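Local coordinates for protein thymidylate synthase thyX (Helicobacter pylori, PDB 3N3Y) that probably catalyses the FAD-dependent reductive methylation of dUMP to dTMP, with methylenetetrahydrofolate as methyl donor and NADPH as reductant, at residues 18-30 against 43-56. Numbering follows the deposited sequence.
Sequences PLDIASQAIRTCW and DKELIHRVGNIFRH. With FAD (flavin-adenine dinucleotide), chain K.
Helices 20-30 and 43-51 cross at 66°, their axes 8.9 Å apart at the closest, and the CA atoms of Ser23 and Ile47 are the nearest across them. Ile47 sends CD1 in among Leu19, Ala22 and Ser23. Ile47 CD1 lies 3.6 Å from Leu19 CD2 and also touches Ala22 CB. Ile26 follows one turn after Ala22. Ile26 CG2, anti to the backbone N, meets Leu46 CD2 at 3.8 Å and also rests on both methyls of Val50. Ile26 CD1 reaches the backbone of the other helix, 3.6 Å from Ile47 CA. Arg27 bends at chi2 and chi3, and its NH1 forms a salt bridge with Asp43 OD1 at 2.6 Å. The guanidinium and carboxylate planes are turned 53° apart, and Leu46 CD2 sits over one guanidinium face. Asp43 OD2 is held by Gly39 N and Ser36 OG, so both carboxylate oxygens have partners. This helix pair precedes the second strand of the ThyX sheet, and its far end borders the flavin. There Trp30 CZ2 points at a face of His56, 3.6 Å from His56 NE2, in a T-shaped pair with planes at 85°. Arg55 CG lies over the opposite face of the imidazole. FAD N5 lies at the imidazole edge, 3.8 Å from His56 CE1, and Cys29 SG is 3.6 Å from FAD N3. Trp30 also meets the ring of Tyr95 of a second subunit.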
ATOM      1  N   PRO A  18      -4.281 -21.712   5.902  1.00 39.16           N
ATOM      2  CA  PRO A  18      -3.642 -23.016   5.689  1.00 38.52           C
ATOM      3  C   PRO A  18      -2.464 -22.840   4.749  1.00 36.27           C
ATOM      4  O   PRO A  18      -2.593 -22.087   3.786  1.00 37.28           O
ATOM      5  CB  PRO A  18      -4.744 -23.840   5.010  1.00 37.97           C
ATOM      6  CG  PRO A  18      -6.014 -23.231   5.460  1.00 43.90           C
ATOM      7  CD  PRO A  18      -5.738 -21.752   5.674  1.00 40.29           C
ATOM      8  N   LEU A  19      -1.341 -23.490   5.034  1.00 31.80           N
ATOM      9  CA  LEU A  19      -0.146 -23.412   4.186  1.00 39.30           C
ATOM     10  C   LEU A  19      -0.365 -23.788   2.712  1.00 40.45           C
ATOM     11  O   LEU A  19       0.309 -23.272   1.825  1.00 41.93           O
ATOM     12  CB  LEU A  19       0.963 -24.317   4.736  1.00 40.05           C
ATOM     13  CG  LEU A  19       1.975 -23.771   5.738  1.00 43.76           C
ATOM     14  CD1 LEU A  19       2.994 -24.854   6.052  1.00 43.96           C
ATOM     15  CD2 LEU A  19       2.665 -22.538   5.192  1.00 41.25           C
ATOM     16  N   ASP A  20      -1.266 -24.724   2.450  1.00 40.70           N
ATOM     17  CA  ASP A  20      -1.460 -25.196   1.083  1.00 44.26           C
ATOM     18  C   ASP A  20      -1.885 -24.044   0.174  1.00 42.30           C
ATOM     19  O   ASP A  20      -1.589 -24.056  -1.016  1.00 42.99           O
ATOM     20  CB  ASP A  20      -2.497 -26.318   1.032  1.00 43.26           C
ATOM     21  CG  ASP A  20      -3.849 -25.879   1.573  1.00 58.39           C
ATOM     22  OD1 ASP A  20      -4.735 -25.515   0.756  1.00 59.51           O
ATOM     23  OD2 ASP A  20      -4.016 -25.884   2.823  1.00 62.46           O
ATOM     24  N   ILE A  21      -2.579 -23.052   0.727  1.00 37.98           N
ATOM     25  CA  ILE A  21      -2.913 -21.870  -0.056  1.00 41.35           C
ATOM     26  C   ILE A  21      -1.650 -21.302  -0.702  1.00 39.13           C
ATOM     27  O   ILE A  21      -1.642 -20.950  -1.885  1.00 40.30           O
ATOM     28  CB  ILE A  21      -3.605 -20.780   0.777  1.00 39.86           C
ATOM     29  CG1 ILE A  21      -4.968 -21.273   1.259  1.00 41.77           C
ATOM     30  CG2 ILE A  21      -3.773 -19.514  -0.043  1.00 38.15           C
ATOM     31  CD1 ILE A  21      -5.734 -22.019   0.204  1.00 44.71           C
ATOM     32  N   ALA A  22      -0.577 -21.237   0.076  1.00 37.68           N
ATOM     33  CA  ALA A  22       0.687 -20.713  -0.418  1.00 35.08           C
ATOM     34  C   ALA A  22       1.286 -21.606  -1.492  1.00 36.09           C
ATOM     35  O   ALA A  22       1.637 -21.124  -2.563  1.00 37.96           O
ATOM     36  CB  ALA A  22       1.666 -20.507   0.719  1.00 33.90           C
ATOM     37  N   SER A  23       1.399 -22.908  -1.228  1.00 38.95           N
ATOM     38  CA  SER A  23       2.026 -23.808  -2.220  1.00 43.46           C
ATOM     39  C   SER A  23       1.235 -23.938  -3.536  1.00 37.81           C
ATOM     40  O   SER A  23       1.817 -23.999  -4.607  1.00 37.71           O
ATOM     41  CB  SER A  23       2.377 -25.187  -1.625  1.00 43.56           C
ATOM     42  OG  SER A  23       1.249 -25.814  -1.046  1.00 43.01           O
ATOM     43  N   GLN A  24      -0.090 -23.968  -3.456  1.00 38.66           N
ATOM     44  CA  GLN A  24      -0.904 -23.925  -4.666  1.00 39.58           C
ATOM     45  C   GLN A  24      -0.624 -22.640  -5.463  1.00 42.86           C
ATOM     46  O   GLN A  24      -0.569 -22.664  -6.692  1.00 42.50           O
ATOM     47  CB  GLN A  24      -2.392 -24.043  -4.325  1.00 45.07           C
ATOM     48  CG  GLN A  24      -2.791 -25.383  -3.702  1.00 44.69           C
ATOM     49  CD  GLN A  24      -4.178 -25.343  -3.046  1.00 51.95           C
ATOM     50  OE1 GLN A  24      -4.673 -24.279  -2.680  1.00 50.02           O
ATOM     51  NE2 GLN A  24      -4.803 -26.506  -2.897  1.00 59.04           N
ATOM     52  N   ALA A  25      -0.437 -21.523  -4.762  1.00 41.18           N
ATOM     53  CA  ALA A  25      -0.145 -20.250  -5.417  1.00 40.48           C
ATOM     54  C   ALA A  25       1.197 -20.282  -6.138  1.00 38.82           C
ATOM     55  O   ALA A  25       1.345 -19.746  -7.236  1.00 37.75           O
ATOM     56  CB  ALA A  25      -0.169 -19.098  -4.403  1.00 38.37           C
ATOM     57  N   ILE A  26       2.182 -20.900  -5.508  1.00 36.91           N
ATOM     58  CA  ILE A  26       3.513 -20.946  -6.083  1.00 42.05           C
ATOM     59  C   ILE A  26       3.534 -21.805  -7.353  1.00 45.99           C
ATOM     60  O   ILE A  26       4.176 -21.459  -8.355  1.00 39.78           O
ATOM     61  CB  ILE A  26       4.534 -21.475  -5.055  1.00 43.47           C
ATOM     62  CG1 ILE A  26       4.590 -20.517  -3.852  1.00 39.64           C
ATOM     63  CG2 ILE A  26       5.906 -21.635  -5.707  1.00 44.78           C
ATOM     64  CD1 ILE A  26       5.379 -21.028  -2.668  1.00 40.66           C
ATOM     65  N   ARG A  27       2.812 -22.920  -7.301  1.00 40.00           N
ATOM     66  CA  ARG A  27       2.792 -23.859  -8.403  1.00 41.57           C
ATOM     67  C   ARG A  27       2.000 -23.298  -9.580  1.00 44.37           C
ATOM     68  O   ARG A  27       2.247 -23.667 -10.726  1.00 44.11           O
ATOM     69  CB  ARG A  27       2.256 -25.222  -7.941  1.00 38.50           C
ATOM     70  CG  ARG A  27       3.061 -25.806  -6.789  1.00 44.32           C
ATOM     71  CD  ARG A  27       3.147 -27.323  -6.816  1.00 46.68           C
ATOM     72  NE  ARG A  27       4.516 -27.731  -7.123  1.00 52.27           N
ATOM     73  CZ  ARG A  27       5.329 -28.318  -6.260  1.00 50.28           C
ATOM     74  NH1 ARG A  27       4.911 -28.599  -5.035  1.00 52.14           N
ATOM     75  NH2 ARG A  27       6.560 -28.637  -6.625  1.00 58.92           N
ATOM     76  N   THR A  28       1.063 -22.396  -9.291  1.00 42.39           N
ATOM     77  CA  THR A  28       0.283 -21.749 -10.330  1.00 40.52           C
ATOM     78  C   THR A  28       1.175 -20.994 -11.314  1.00 41.09           C
ATOM     79  O   THR A  28       0.883 -20.949 -12.505  1.00 38.58           O
ATOM     80  CB  THR A  28      -0.760 -20.769  -9.758  1.00 38.99           C
ATOM     81  OG1 THR A  28      -1.831 -21.496  -9.140  1.00 39.94           O
ATOM     82  CG2 THR A  28      -1.335 -19.934 -10.876  1.00 39.75           C
ATOM     83  N   CYS A  29       2.262 -20.413 -10.815  1.00 38.54           N
ATOM     84  CA  CYS A  29       3.111 -19.560 -11.643  1.00 39.96           C
ATOM     85  C   CYS A  29       3.777 -20.337 -12.763  1.00 39.72           C
ATOM     86  O   CYS A  29       3.787 -19.893 -13.904  1.00 41.38           O
ATOM     87  CB  CYS A  29       4.169 -18.841 -10.802  1.00 40.12           C
ATOM     88  SG  CYS A  29       3.489 -17.685  -9.574  1.00 43.19           S
ATOM     89  N   TRP A  30       4.336 -21.496 -12.430  1.00 46.42           N
ATOM     90  CA  TRP A  30       5.017 -22.333 -13.412  1.00 47.05           C
ATOM     91  C   TRP A  30       4.197 -23.563 -13.755  1.00 44.09           C
ATOM     92  O   TRP A  30       4.673 -24.442 -14.459  1.00 43.07           O
ATOM     93  CB  TRP A  30       6.386 -22.765 -12.899  1.00 49.18           C
ATOM     94  CG  TRP A  30       7.270 -21.627 -12.588  1.00 54.50           C
ATOM     95  CD1 TRP A  30       8.049 -20.928 -13.468  1.00 59.66           C
ATOM     96  CD2 TRP A  30       7.478 -21.030 -11.299  1.00 61.33           C
ATOM     97  NE1 TRP A  30       8.732 -19.931 -12.806  1.00 67.42           N
ATOM     98  CE2 TRP A  30       8.399 -19.971 -11.473  1.00 64.79           C
ATOM     99  CE3 TRP A  30       6.975 -21.287 -10.013  1.00 58.08           C
ATOM    100  CZ2 TRP A  30       8.831 -19.171 -10.407  1.00 59.55           C
ATOM    101  CZ3 TRP A  30       7.402 -20.488  -8.961  1.00 55.13           C
ATOM    102  CH2 TRP A  30       8.322 -19.445  -9.165  1.00 54.02           C
ATOM    103  N   ASP A  43       5.787 -29.952  -0.557  1.00 48.34           N
ATOM    104  CA  ASP A  43       5.009 -28.726  -0.716  1.00 50.67           C
ATOM    105  C   ASP A  43       5.434 -27.681   0.326  1.00 51.34           C
ATOM    106  O   ASP A  43       5.597 -26.503  -0.013  1.00 42.76           O
ATOM    107  CB  ASP A  43       3.499 -29.004  -0.659  1.00 50.49           C
ATOM    108  CG  ASP A  43       2.955 -29.585  -1.974  1.00 59.45           C
ATOM    109  OD1 ASP A  43       3.682 -29.544  -2.993  1.00 54.58           O
ATOM    110  OD2 ASP A  43       1.799 -30.075  -1.994  1.00 56.50           O
ATOM    111  N   LYS A  44       5.625 -28.112   1.579  1.00 47.47           N
ATOM    112  CA  LYS A  44       6.092 -27.207   2.635  1.00 48.21           C
ATOM    113  C   LYS A  44       7.463 -26.663   2.284  1.00 48.02           C
ATOM    114  O   LYS A  44       7.750 -25.487   2.484  1.00 42.65           O
ATOM    115  CB  LYS A  44       6.188 -27.908   3.998  1.00 49.34           C
ATOM    116  CG  LYS A  44       4.872 -28.142   4.721  1.00 54.83           C
ATOM    117  CD  LYS A  44       5.135 -28.812   6.072  1.00 58.22           C
ATOM    118  CE  LYS A  44       6.120 -29.977   5.913  1.00 66.19           C
ATOM    119  NZ  LYS A  44       6.439 -30.688   7.186  1.00 70.45           N
ATOM    120  N   GLU A  45       8.316 -27.538   1.766  1.00 46.98           N
ATOM    121  CA  GLU A  45       9.666 -27.149   1.412  1.00 46.41           C
ATOM    122  C   GLU A  45       9.638 -26.058   0.360  1.00 51.02           C
ATOM    123  O   GLU A  45      10.446 -25.128   0.397  1.00 54.23           O
ATOM    124  CB  GLU A  45      10.441 -28.354   0.894  1.00 52.19           C
ATOM    125  CG  GLU A  45      11.610 -27.993   0.007  1.00 54.88           C
ATOM    126  CD  GLU A  45      12.694 -27.217   0.741  1.00 65.76           C
ATOM    127  OE1 GLU A  45      12.487 -26.861   1.927  1.00 65.45           O
ATOM    128  OE2 GLU A  45      13.761 -26.967   0.128  1.00 65.65           O
ATOM    129  N   LEU A  46       8.697 -26.173  -0.574  1.00 41.67           N
ATOM    130  CA  LEU A  46       8.584 -25.232  -1.687  1.00 49.08           C
ATOM    131  C   LEU A  46       8.256 -23.799  -1.237  1.00 46.05           C
ATOM    132  O   LEU A  46       8.817 -22.829  -1.755  1.00 41.24           O
ATOM    133  CB  LEU A  46       7.535 -25.723  -2.696  1.00 46.30           C
ATOM    134  CG  LEU A  46       7.166 -24.763  -3.836  1.00 48.96           C
ATOM    135  CD1 LEU A  46       8.270 -24.688  -4.886  1.00 44.98           C
ATOM    136  CD2 LEU A  46       5.856 -25.184  -4.464  1.00 46.48           C
ATOM    137  N   ILE A  47       7.352 -23.675  -0.268  1.00 42.69           N
ATOM    138  CA  ILE A  47       6.956 -22.371   0.236  1.00 44.59           C
ATOM    139  C   ILE A  47       8.174 -21.648   0.790  1.00 48.73           C
ATOM    140  O   ILE A  47       8.385 -20.460   0.545  1.00 46.43           O
ATOM    141  CB  ILE A  47       5.883 -22.499   1.327  1.00 42.54           C
ATOM    142  CG1 ILE A  47       4.640 -23.186   0.761  1.00 38.82           C
ATOM    143  CG2 ILE A  47       5.537 -21.125   1.887  1.00 45.10           C
ATOM    144  CD1 ILE A  47       3.565 -23.476   1.785  1.00 40.46           C
ATOM    145  N   HIS A  48       8.997 -22.393   1.512  1.00 49.13           N
ATOM    146  CA  HIS A  48      10.164 -21.829   2.158  1.00 48.55           C
ATOM    147  C   HIS A  48      11.230 -21.397   1.160  1.00 49.11           C
ATOM    148  O   HIS A  48      11.783 -20.307   1.270  1.00 51.57           O
ATOM    149  CB  HIS A  48      10.746 -22.840   3.149  1.00 53.33           C
ATOM    150  CG  HIS A  48      11.905 -22.313   3.930  1.00 57.64           C
ATOM    151  ND1 HIS A  48      11.753 -21.620   5.112  1.00 57.66           N
ATOM    152  CD2 HIS A  48      13.238 -22.366   3.693  1.00 61.26           C
ATOM    153  CE1 HIS A  48      12.942 -21.274   5.573  1.00 61.97           C
ATOM    154  NE2 HIS A  48      13.860 -21.714   4.731  1.00 65.95           N
ATOM    155  N   ARG A  49      11.522 -22.248   0.182  1.00 48.79           N
ATOM    156  CA  ARG A  49      12.604 -21.961  -0.751  1.00 50.08           C
ATOM    157  C   ARG A  49      12.280 -20.824  -1.723  1.00 49.51           C
ATOM    158  O   ARG A  49      13.101 -19.926  -1.929  1.00 50.88           O
ATOM    159  CB  ARG A  49      13.027 -23.220  -1.513  1.00 49.50           C
ATOM    160  CG  ARG A  49      14.002 -22.922  -2.654  1.00 59.24           C
ATOM    161  CD  ARG A  49      14.527 -24.198  -3.315  1.00 61.44           C
ATOM    162  NE  ARG A  49      13.519 -25.253  -3.327  1.00 66.45           N
ATOM    163  CZ  ARG A  49      12.598 -25.408  -4.274  1.00 62.51           C
ATOM    164  NH1 ARG A  49      12.551 -24.570  -5.309  1.00 56.46           N
ATOM    165  NH2 ARG A  49      11.722 -26.405  -4.180  1.00 54.60           N
ATOM    166  N   VAL A  50      11.089 -20.869  -2.317  1.00 45.47           N
ATOM    167  CA  VAL A  50      10.649 -19.820  -3.249  1.00 48.98           C
ATOM    168  C   VAL A  50      10.253 -18.529  -2.516  1.00 45.88           C
ATOM    169  O   VAL A  50      10.613 -17.426  -2.931  1.00 45.32           O
ATOM    170  CB  VAL A  50       9.461 -20.298  -4.153  1.00 48.42           C
ATOM    171  CG1 VAL A  50       9.022 -19.195  -5.094  1.00 44.87           C
ATOM    172  CG2 VAL A  50       9.849 -21.540  -4.956  1.00 48.08           C
ATOM    173  N   GLY A  51       9.508 -18.672  -1.427  1.00 45.05           N
ATOM    174  CA  GLY A  51       9.130 -17.535  -0.609  1.00 45.83           C
ATOM    175  C   GLY A  51      10.303 -16.652  -0.204  1.00 47.45           C
ATOM    176  O   GLY A  51      10.118 -15.479   0.109  1.00 51.52           O
ATOM    177  N   ASN A  52      11.514 -17.202  -0.221  1.00 51.39           N
ATOM    178  CA  ASN A  52      12.696 -16.451   0.209  1.00 47.88           C
ATOM    179  C   ASN A  52      13.613 -15.987  -0.924  1.00 48.34           C
ATOM    180  O   ASN A  52      14.649 -15.383  -0.669  1.00 50.57           O
ATOM    181  CB  ASN A  52      13.488 -17.240   1.254  1.00 48.54           C
ATOM    182  CG  ASN A  52      12.719 -17.418   2.563  1.00 55.29           C
ATOM    183  OD1 ASN A  52      11.694 -16.766   2.801  1.00 47.88           O
ATOM    184  ND2 ASN A  52      13.214 -18.309   3.418  1.00 57.27           N
ATOM    185  N   ILE A  53      13.248 -16.287  -2.169  1.00 47.39           N
ATOM    186  CA  ILE A  53      13.860 -15.607  -3.301  1.00 47.85           C
ATOM    187  C   ILE A  53      13.154 -14.266  -3.364  1.00 48.33           C
ATOM    188  O   ILE A  53      11.921 -14.225  -3.412  1.00 43.41           O
ATOM    189  CB  ILE A  53      13.603 -16.314  -4.644  1.00 46.11           C
ATOM    190  CG1 ILE A  53      13.887 -17.817  -4.551  1.00 53.17           C
ATOM    191  CG2 ILE A  53      14.437 -15.666  -5.739  1.00 42.24           C
ATOM    192  CD1 ILE A  53      15.262 -18.151  -3.985  1.00 58.86           C
ATOM    193  N   PHE A  54      13.907 -13.170  -3.366  1.00 49.76           N
ATOM    194  CA  PHE A  54      13.253 -11.874  -3.271  1.00 45.11           C
ATOM    195  C   PHE A  54      12.212 -11.635  -4.361  1.00 46.75           C
ATOM    196  O   PHE A  54      11.086 -11.222  -4.060  1.00 42.96           O
ATOM    197  CB  PHE A  54      14.210 -10.682  -3.202  1.00 45.05           C
ATOM    198  CG  PHE A  54      13.478  -9.381  -2.998  1.00 52.64           C
ATOM    199  CD1 PHE A  54      12.922  -9.073  -1.755  1.00 45.53           C
ATOM    200  CD2 PHE A  54      13.258  -8.507  -4.066  1.00 49.47           C
ATOM    201  CE1 PHE A  54      12.200  -7.891  -1.569  1.00 51.40           C
ATOM    202  CE2 PHE A  54      12.535  -7.321  -3.889  1.00 40.38           C
ATOM    203  CZ  PHE A  54      12.009  -7.014  -2.640  1.00 45.48           C
ATOM    204  N   ARG A  55      12.578 -11.898  -5.613  1.00 41.50           N
ATOM    205  CA  ARG A  55      11.673 -11.625  -6.725  1.00 44.83           C
ATOM    206  C   ARG A  55      10.350 -12.375  -6.573  1.00 44.07           C
ATOM    207  O   ARG A  55       9.351 -11.998  -7.175  1.00 42.14           O
ATOM    208  CB  ARG A  55      12.325 -11.956  -8.075  1.00 45.73           C
ATOM    209  CG  ARG A  55      12.382 -13.447  -8.417  1.00 46.54           C
ATOM    210  CD  ARG A  55      12.939 -13.656  -9.825  1.00 47.89           C
ATOM    211  NE  ARG A  55      14.196 -12.929  -9.981  1.00 52.32           N
ATOM    212  CZ  ARG A  55      15.388 -13.429  -9.663  1.00 58.45           C
ATOM    213  NH1 ARG A  55      15.486 -14.664  -9.181  1.00 54.42           N
ATOM    214  NH2 ARG A  55      16.482 -12.695  -9.826  1.00 51.65           N
ATOM    215  N   HIS A  56      10.340 -13.422  -5.750  1.00 42.54           N
ATOM    216  CA  HIS A  56       9.150 -14.253  -5.616  1.00 38.99           C
ATOM    217  C   HIS A  56       8.508 -14.229  -4.230  1.00 36.80           C
ATOM    218  O   HIS A  56       7.625 -15.043  -3.943  1.00 36.64           O
ATOM    219  CB  HIS A  56       9.447 -15.701  -6.032  1.00 42.16           C
ATOM    220  CG  HIS A  56       9.899 -15.851  -7.456  1.00 48.53           C
ATOM    221  ND1 HIS A  56       9.214 -15.301  -8.521  1.00 48.29           N
ATOM    222  CD2 HIS A  56      10.950 -16.523  -7.991  1.00 48.36           C
ATOM    223  CE1 HIS A  56       9.829 -15.616  -9.649  1.00 45.53           C
ATOM    224  NE2 HIS A  56      10.884 -16.357  -9.355  1.00 47.44           N
TER
HETATM  225  PA  FAD K 302       5.750  -3.581  -5.256  1.00 32.02           P
HETATM  226  O1A FAD K 302       5.975  -2.234  -5.909  1.00 30.98           O
HETATM  227  O2A FAD K 302       4.391  -4.179  -5.541  1.00 26.00           O
HETATM  228  O5B FAD K 302       5.931  -3.436  -3.677  1.00 29.26           O
HETATM  229  C5B FAD K 302       7.039  -2.732  -3.160  1.00 35.13           C
HETATM  230  C4B FAD K 302       7.340  -3.324  -1.796  1.00 31.05           C
HETATM  231  O4B FAD K 302       6.219  -3.114  -0.957  1.00 29.32           O
HETATM  232  C3B FAD K 302       7.523  -4.840  -1.888  1.00 31.92           C
HETATM  233  O3B FAD K 302       8.873  -5.194  -2.077  1.00 38.69           O
HETATM  234  C2B FAD K 302       6.961  -5.338  -0.575  1.00 32.07           C
HETATM  235  O2B FAD K 302       7.936  -5.202   0.427  1.00 37.51           O
HETATM  236  C1B FAD K 302       5.923  -4.292  -0.236  1.00 30.44           C
HETATM  237  N9A FAD K 302       4.530  -4.687  -0.505  1.00 32.04           N
HETATM  238  C8A FAD K 302       3.677  -4.142  -1.433  1.00 29.44           C
HETATM  239  N7A FAD K 302       2.484  -4.767  -1.322  1.00 28.97           N
HETATM  240  C5A FAD K 302       2.574  -5.703  -0.342  1.00 28.97           C
HETATM  241  C6A FAD K 302       1.672  -6.626   0.178  1.00 32.45           C
HETATM  242  N6A FAD K 302       0.385  -6.574  -0.158  1.00 31.11           N
HETATM  243  N1A FAD K 302       2.073  -7.459   1.199  1.00 27.32           N
HETATM  244  C2A FAD K 302       3.356  -7.391   1.694  1.00 30.87           C
HETATM  245  N3A FAD K 302       4.246  -6.487   1.170  1.00 29.23           N
HETATM  246  C4A FAD K 302       3.854  -5.657   0.180  1.00 28.96           C
HETATM  247  N1  FAD K 302       4.614 -12.667 -10.730  1.00 36.62           N
HETATM  248  C2  FAD K 302       3.793 -13.753 -10.967  1.00 32.88           C
HETATM  249  O2  FAD K 302       2.634 -13.748 -10.594  1.00 28.19           O
HETATM  250  N3  FAD K 302       4.272 -14.863 -11.628  1.00 37.50           N
HETATM  251  C4  FAD K 302       5.575 -14.904 -12.066  1.00 37.84           C
HETATM  252  O4  FAD K 302       5.970 -15.907 -12.644  1.00 38.99           O
HETATM  253  C4X FAD K 302       6.421 -13.818 -11.845  1.00 38.54           C
HETATM  254  N5  FAD K 302       7.734 -13.857 -12.283  1.00 35.34           N
HETATM  255  C5X FAD K 302       8.545 -12.759 -12.059  1.00 37.83           C
HETATM  256  C6  FAD K 302       9.861 -12.784 -12.501  1.00 35.50           C
HETATM  257  C7  FAD K 302      10.695 -11.698 -12.286  1.00 36.90           C
HETATM  258  C7M FAD K 302      12.115 -11.743 -12.775  1.00 33.86           C
HETATM  259  C8  FAD K 302      10.209 -10.573 -11.612  1.00 38.77           C
HETATM  260  C8M FAD K 302      11.114  -9.399 -11.374  1.00 34.96           C
HETATM  261  C9  FAD K 302       8.892 -10.537 -11.157  1.00 33.76           C
HETATM  262  C9A FAD K 302       8.054 -11.631 -11.377  1.00 37.66           C
HETATM  263  N10 FAD K 302       6.742 -11.603 -10.935  1.00 33.28           N
HETATM  264  C10 FAD K 302       5.928 -12.694 -11.170  1.00 35.81           C
HETATM  265  C1' FAD K 302       6.168 -10.391 -10.240  1.00 33.13           C
HETATM  266  C2' FAD K 302       6.523 -10.273  -8.763  1.00 36.48           C
HETATM  267  O2' FAD K 302       6.026 -11.393  -8.055  1.00 35.10           O
HETATM  268  C3' FAD K 302       5.949  -8.981  -8.167  1.00 38.10           C
HETATM  269  O3' FAD K 302       4.537  -8.974  -8.193  1.00 34.75           O
HETATM  270  C4' FAD K 302       6.471  -7.719  -8.849  1.00 32.34           C
HETATM  271  O4' FAD K 302       7.845  -7.870  -9.081  1.00 35.10           O
HETATM  272  C5' FAD K 302       6.363  -6.538  -7.908  1.00 34.65           C
HETATM  273  O5' FAD K 302       7.336  -6.739  -6.888  1.00 32.96           O
HETATM  274  P   FAD K 302       7.160  -6.084  -5.423  1.00 29.87           P
HETATM  275  O1P FAD K 302       8.423  -6.268  -4.611  1.00 34.46           O
HETATM  276  O2P FAD K 302       5.965  -6.704  -4.754  1.00 30.98           O
HETATM  277  O3P FAD K 302       6.992  -4.508  -5.726  1.00 30.83           O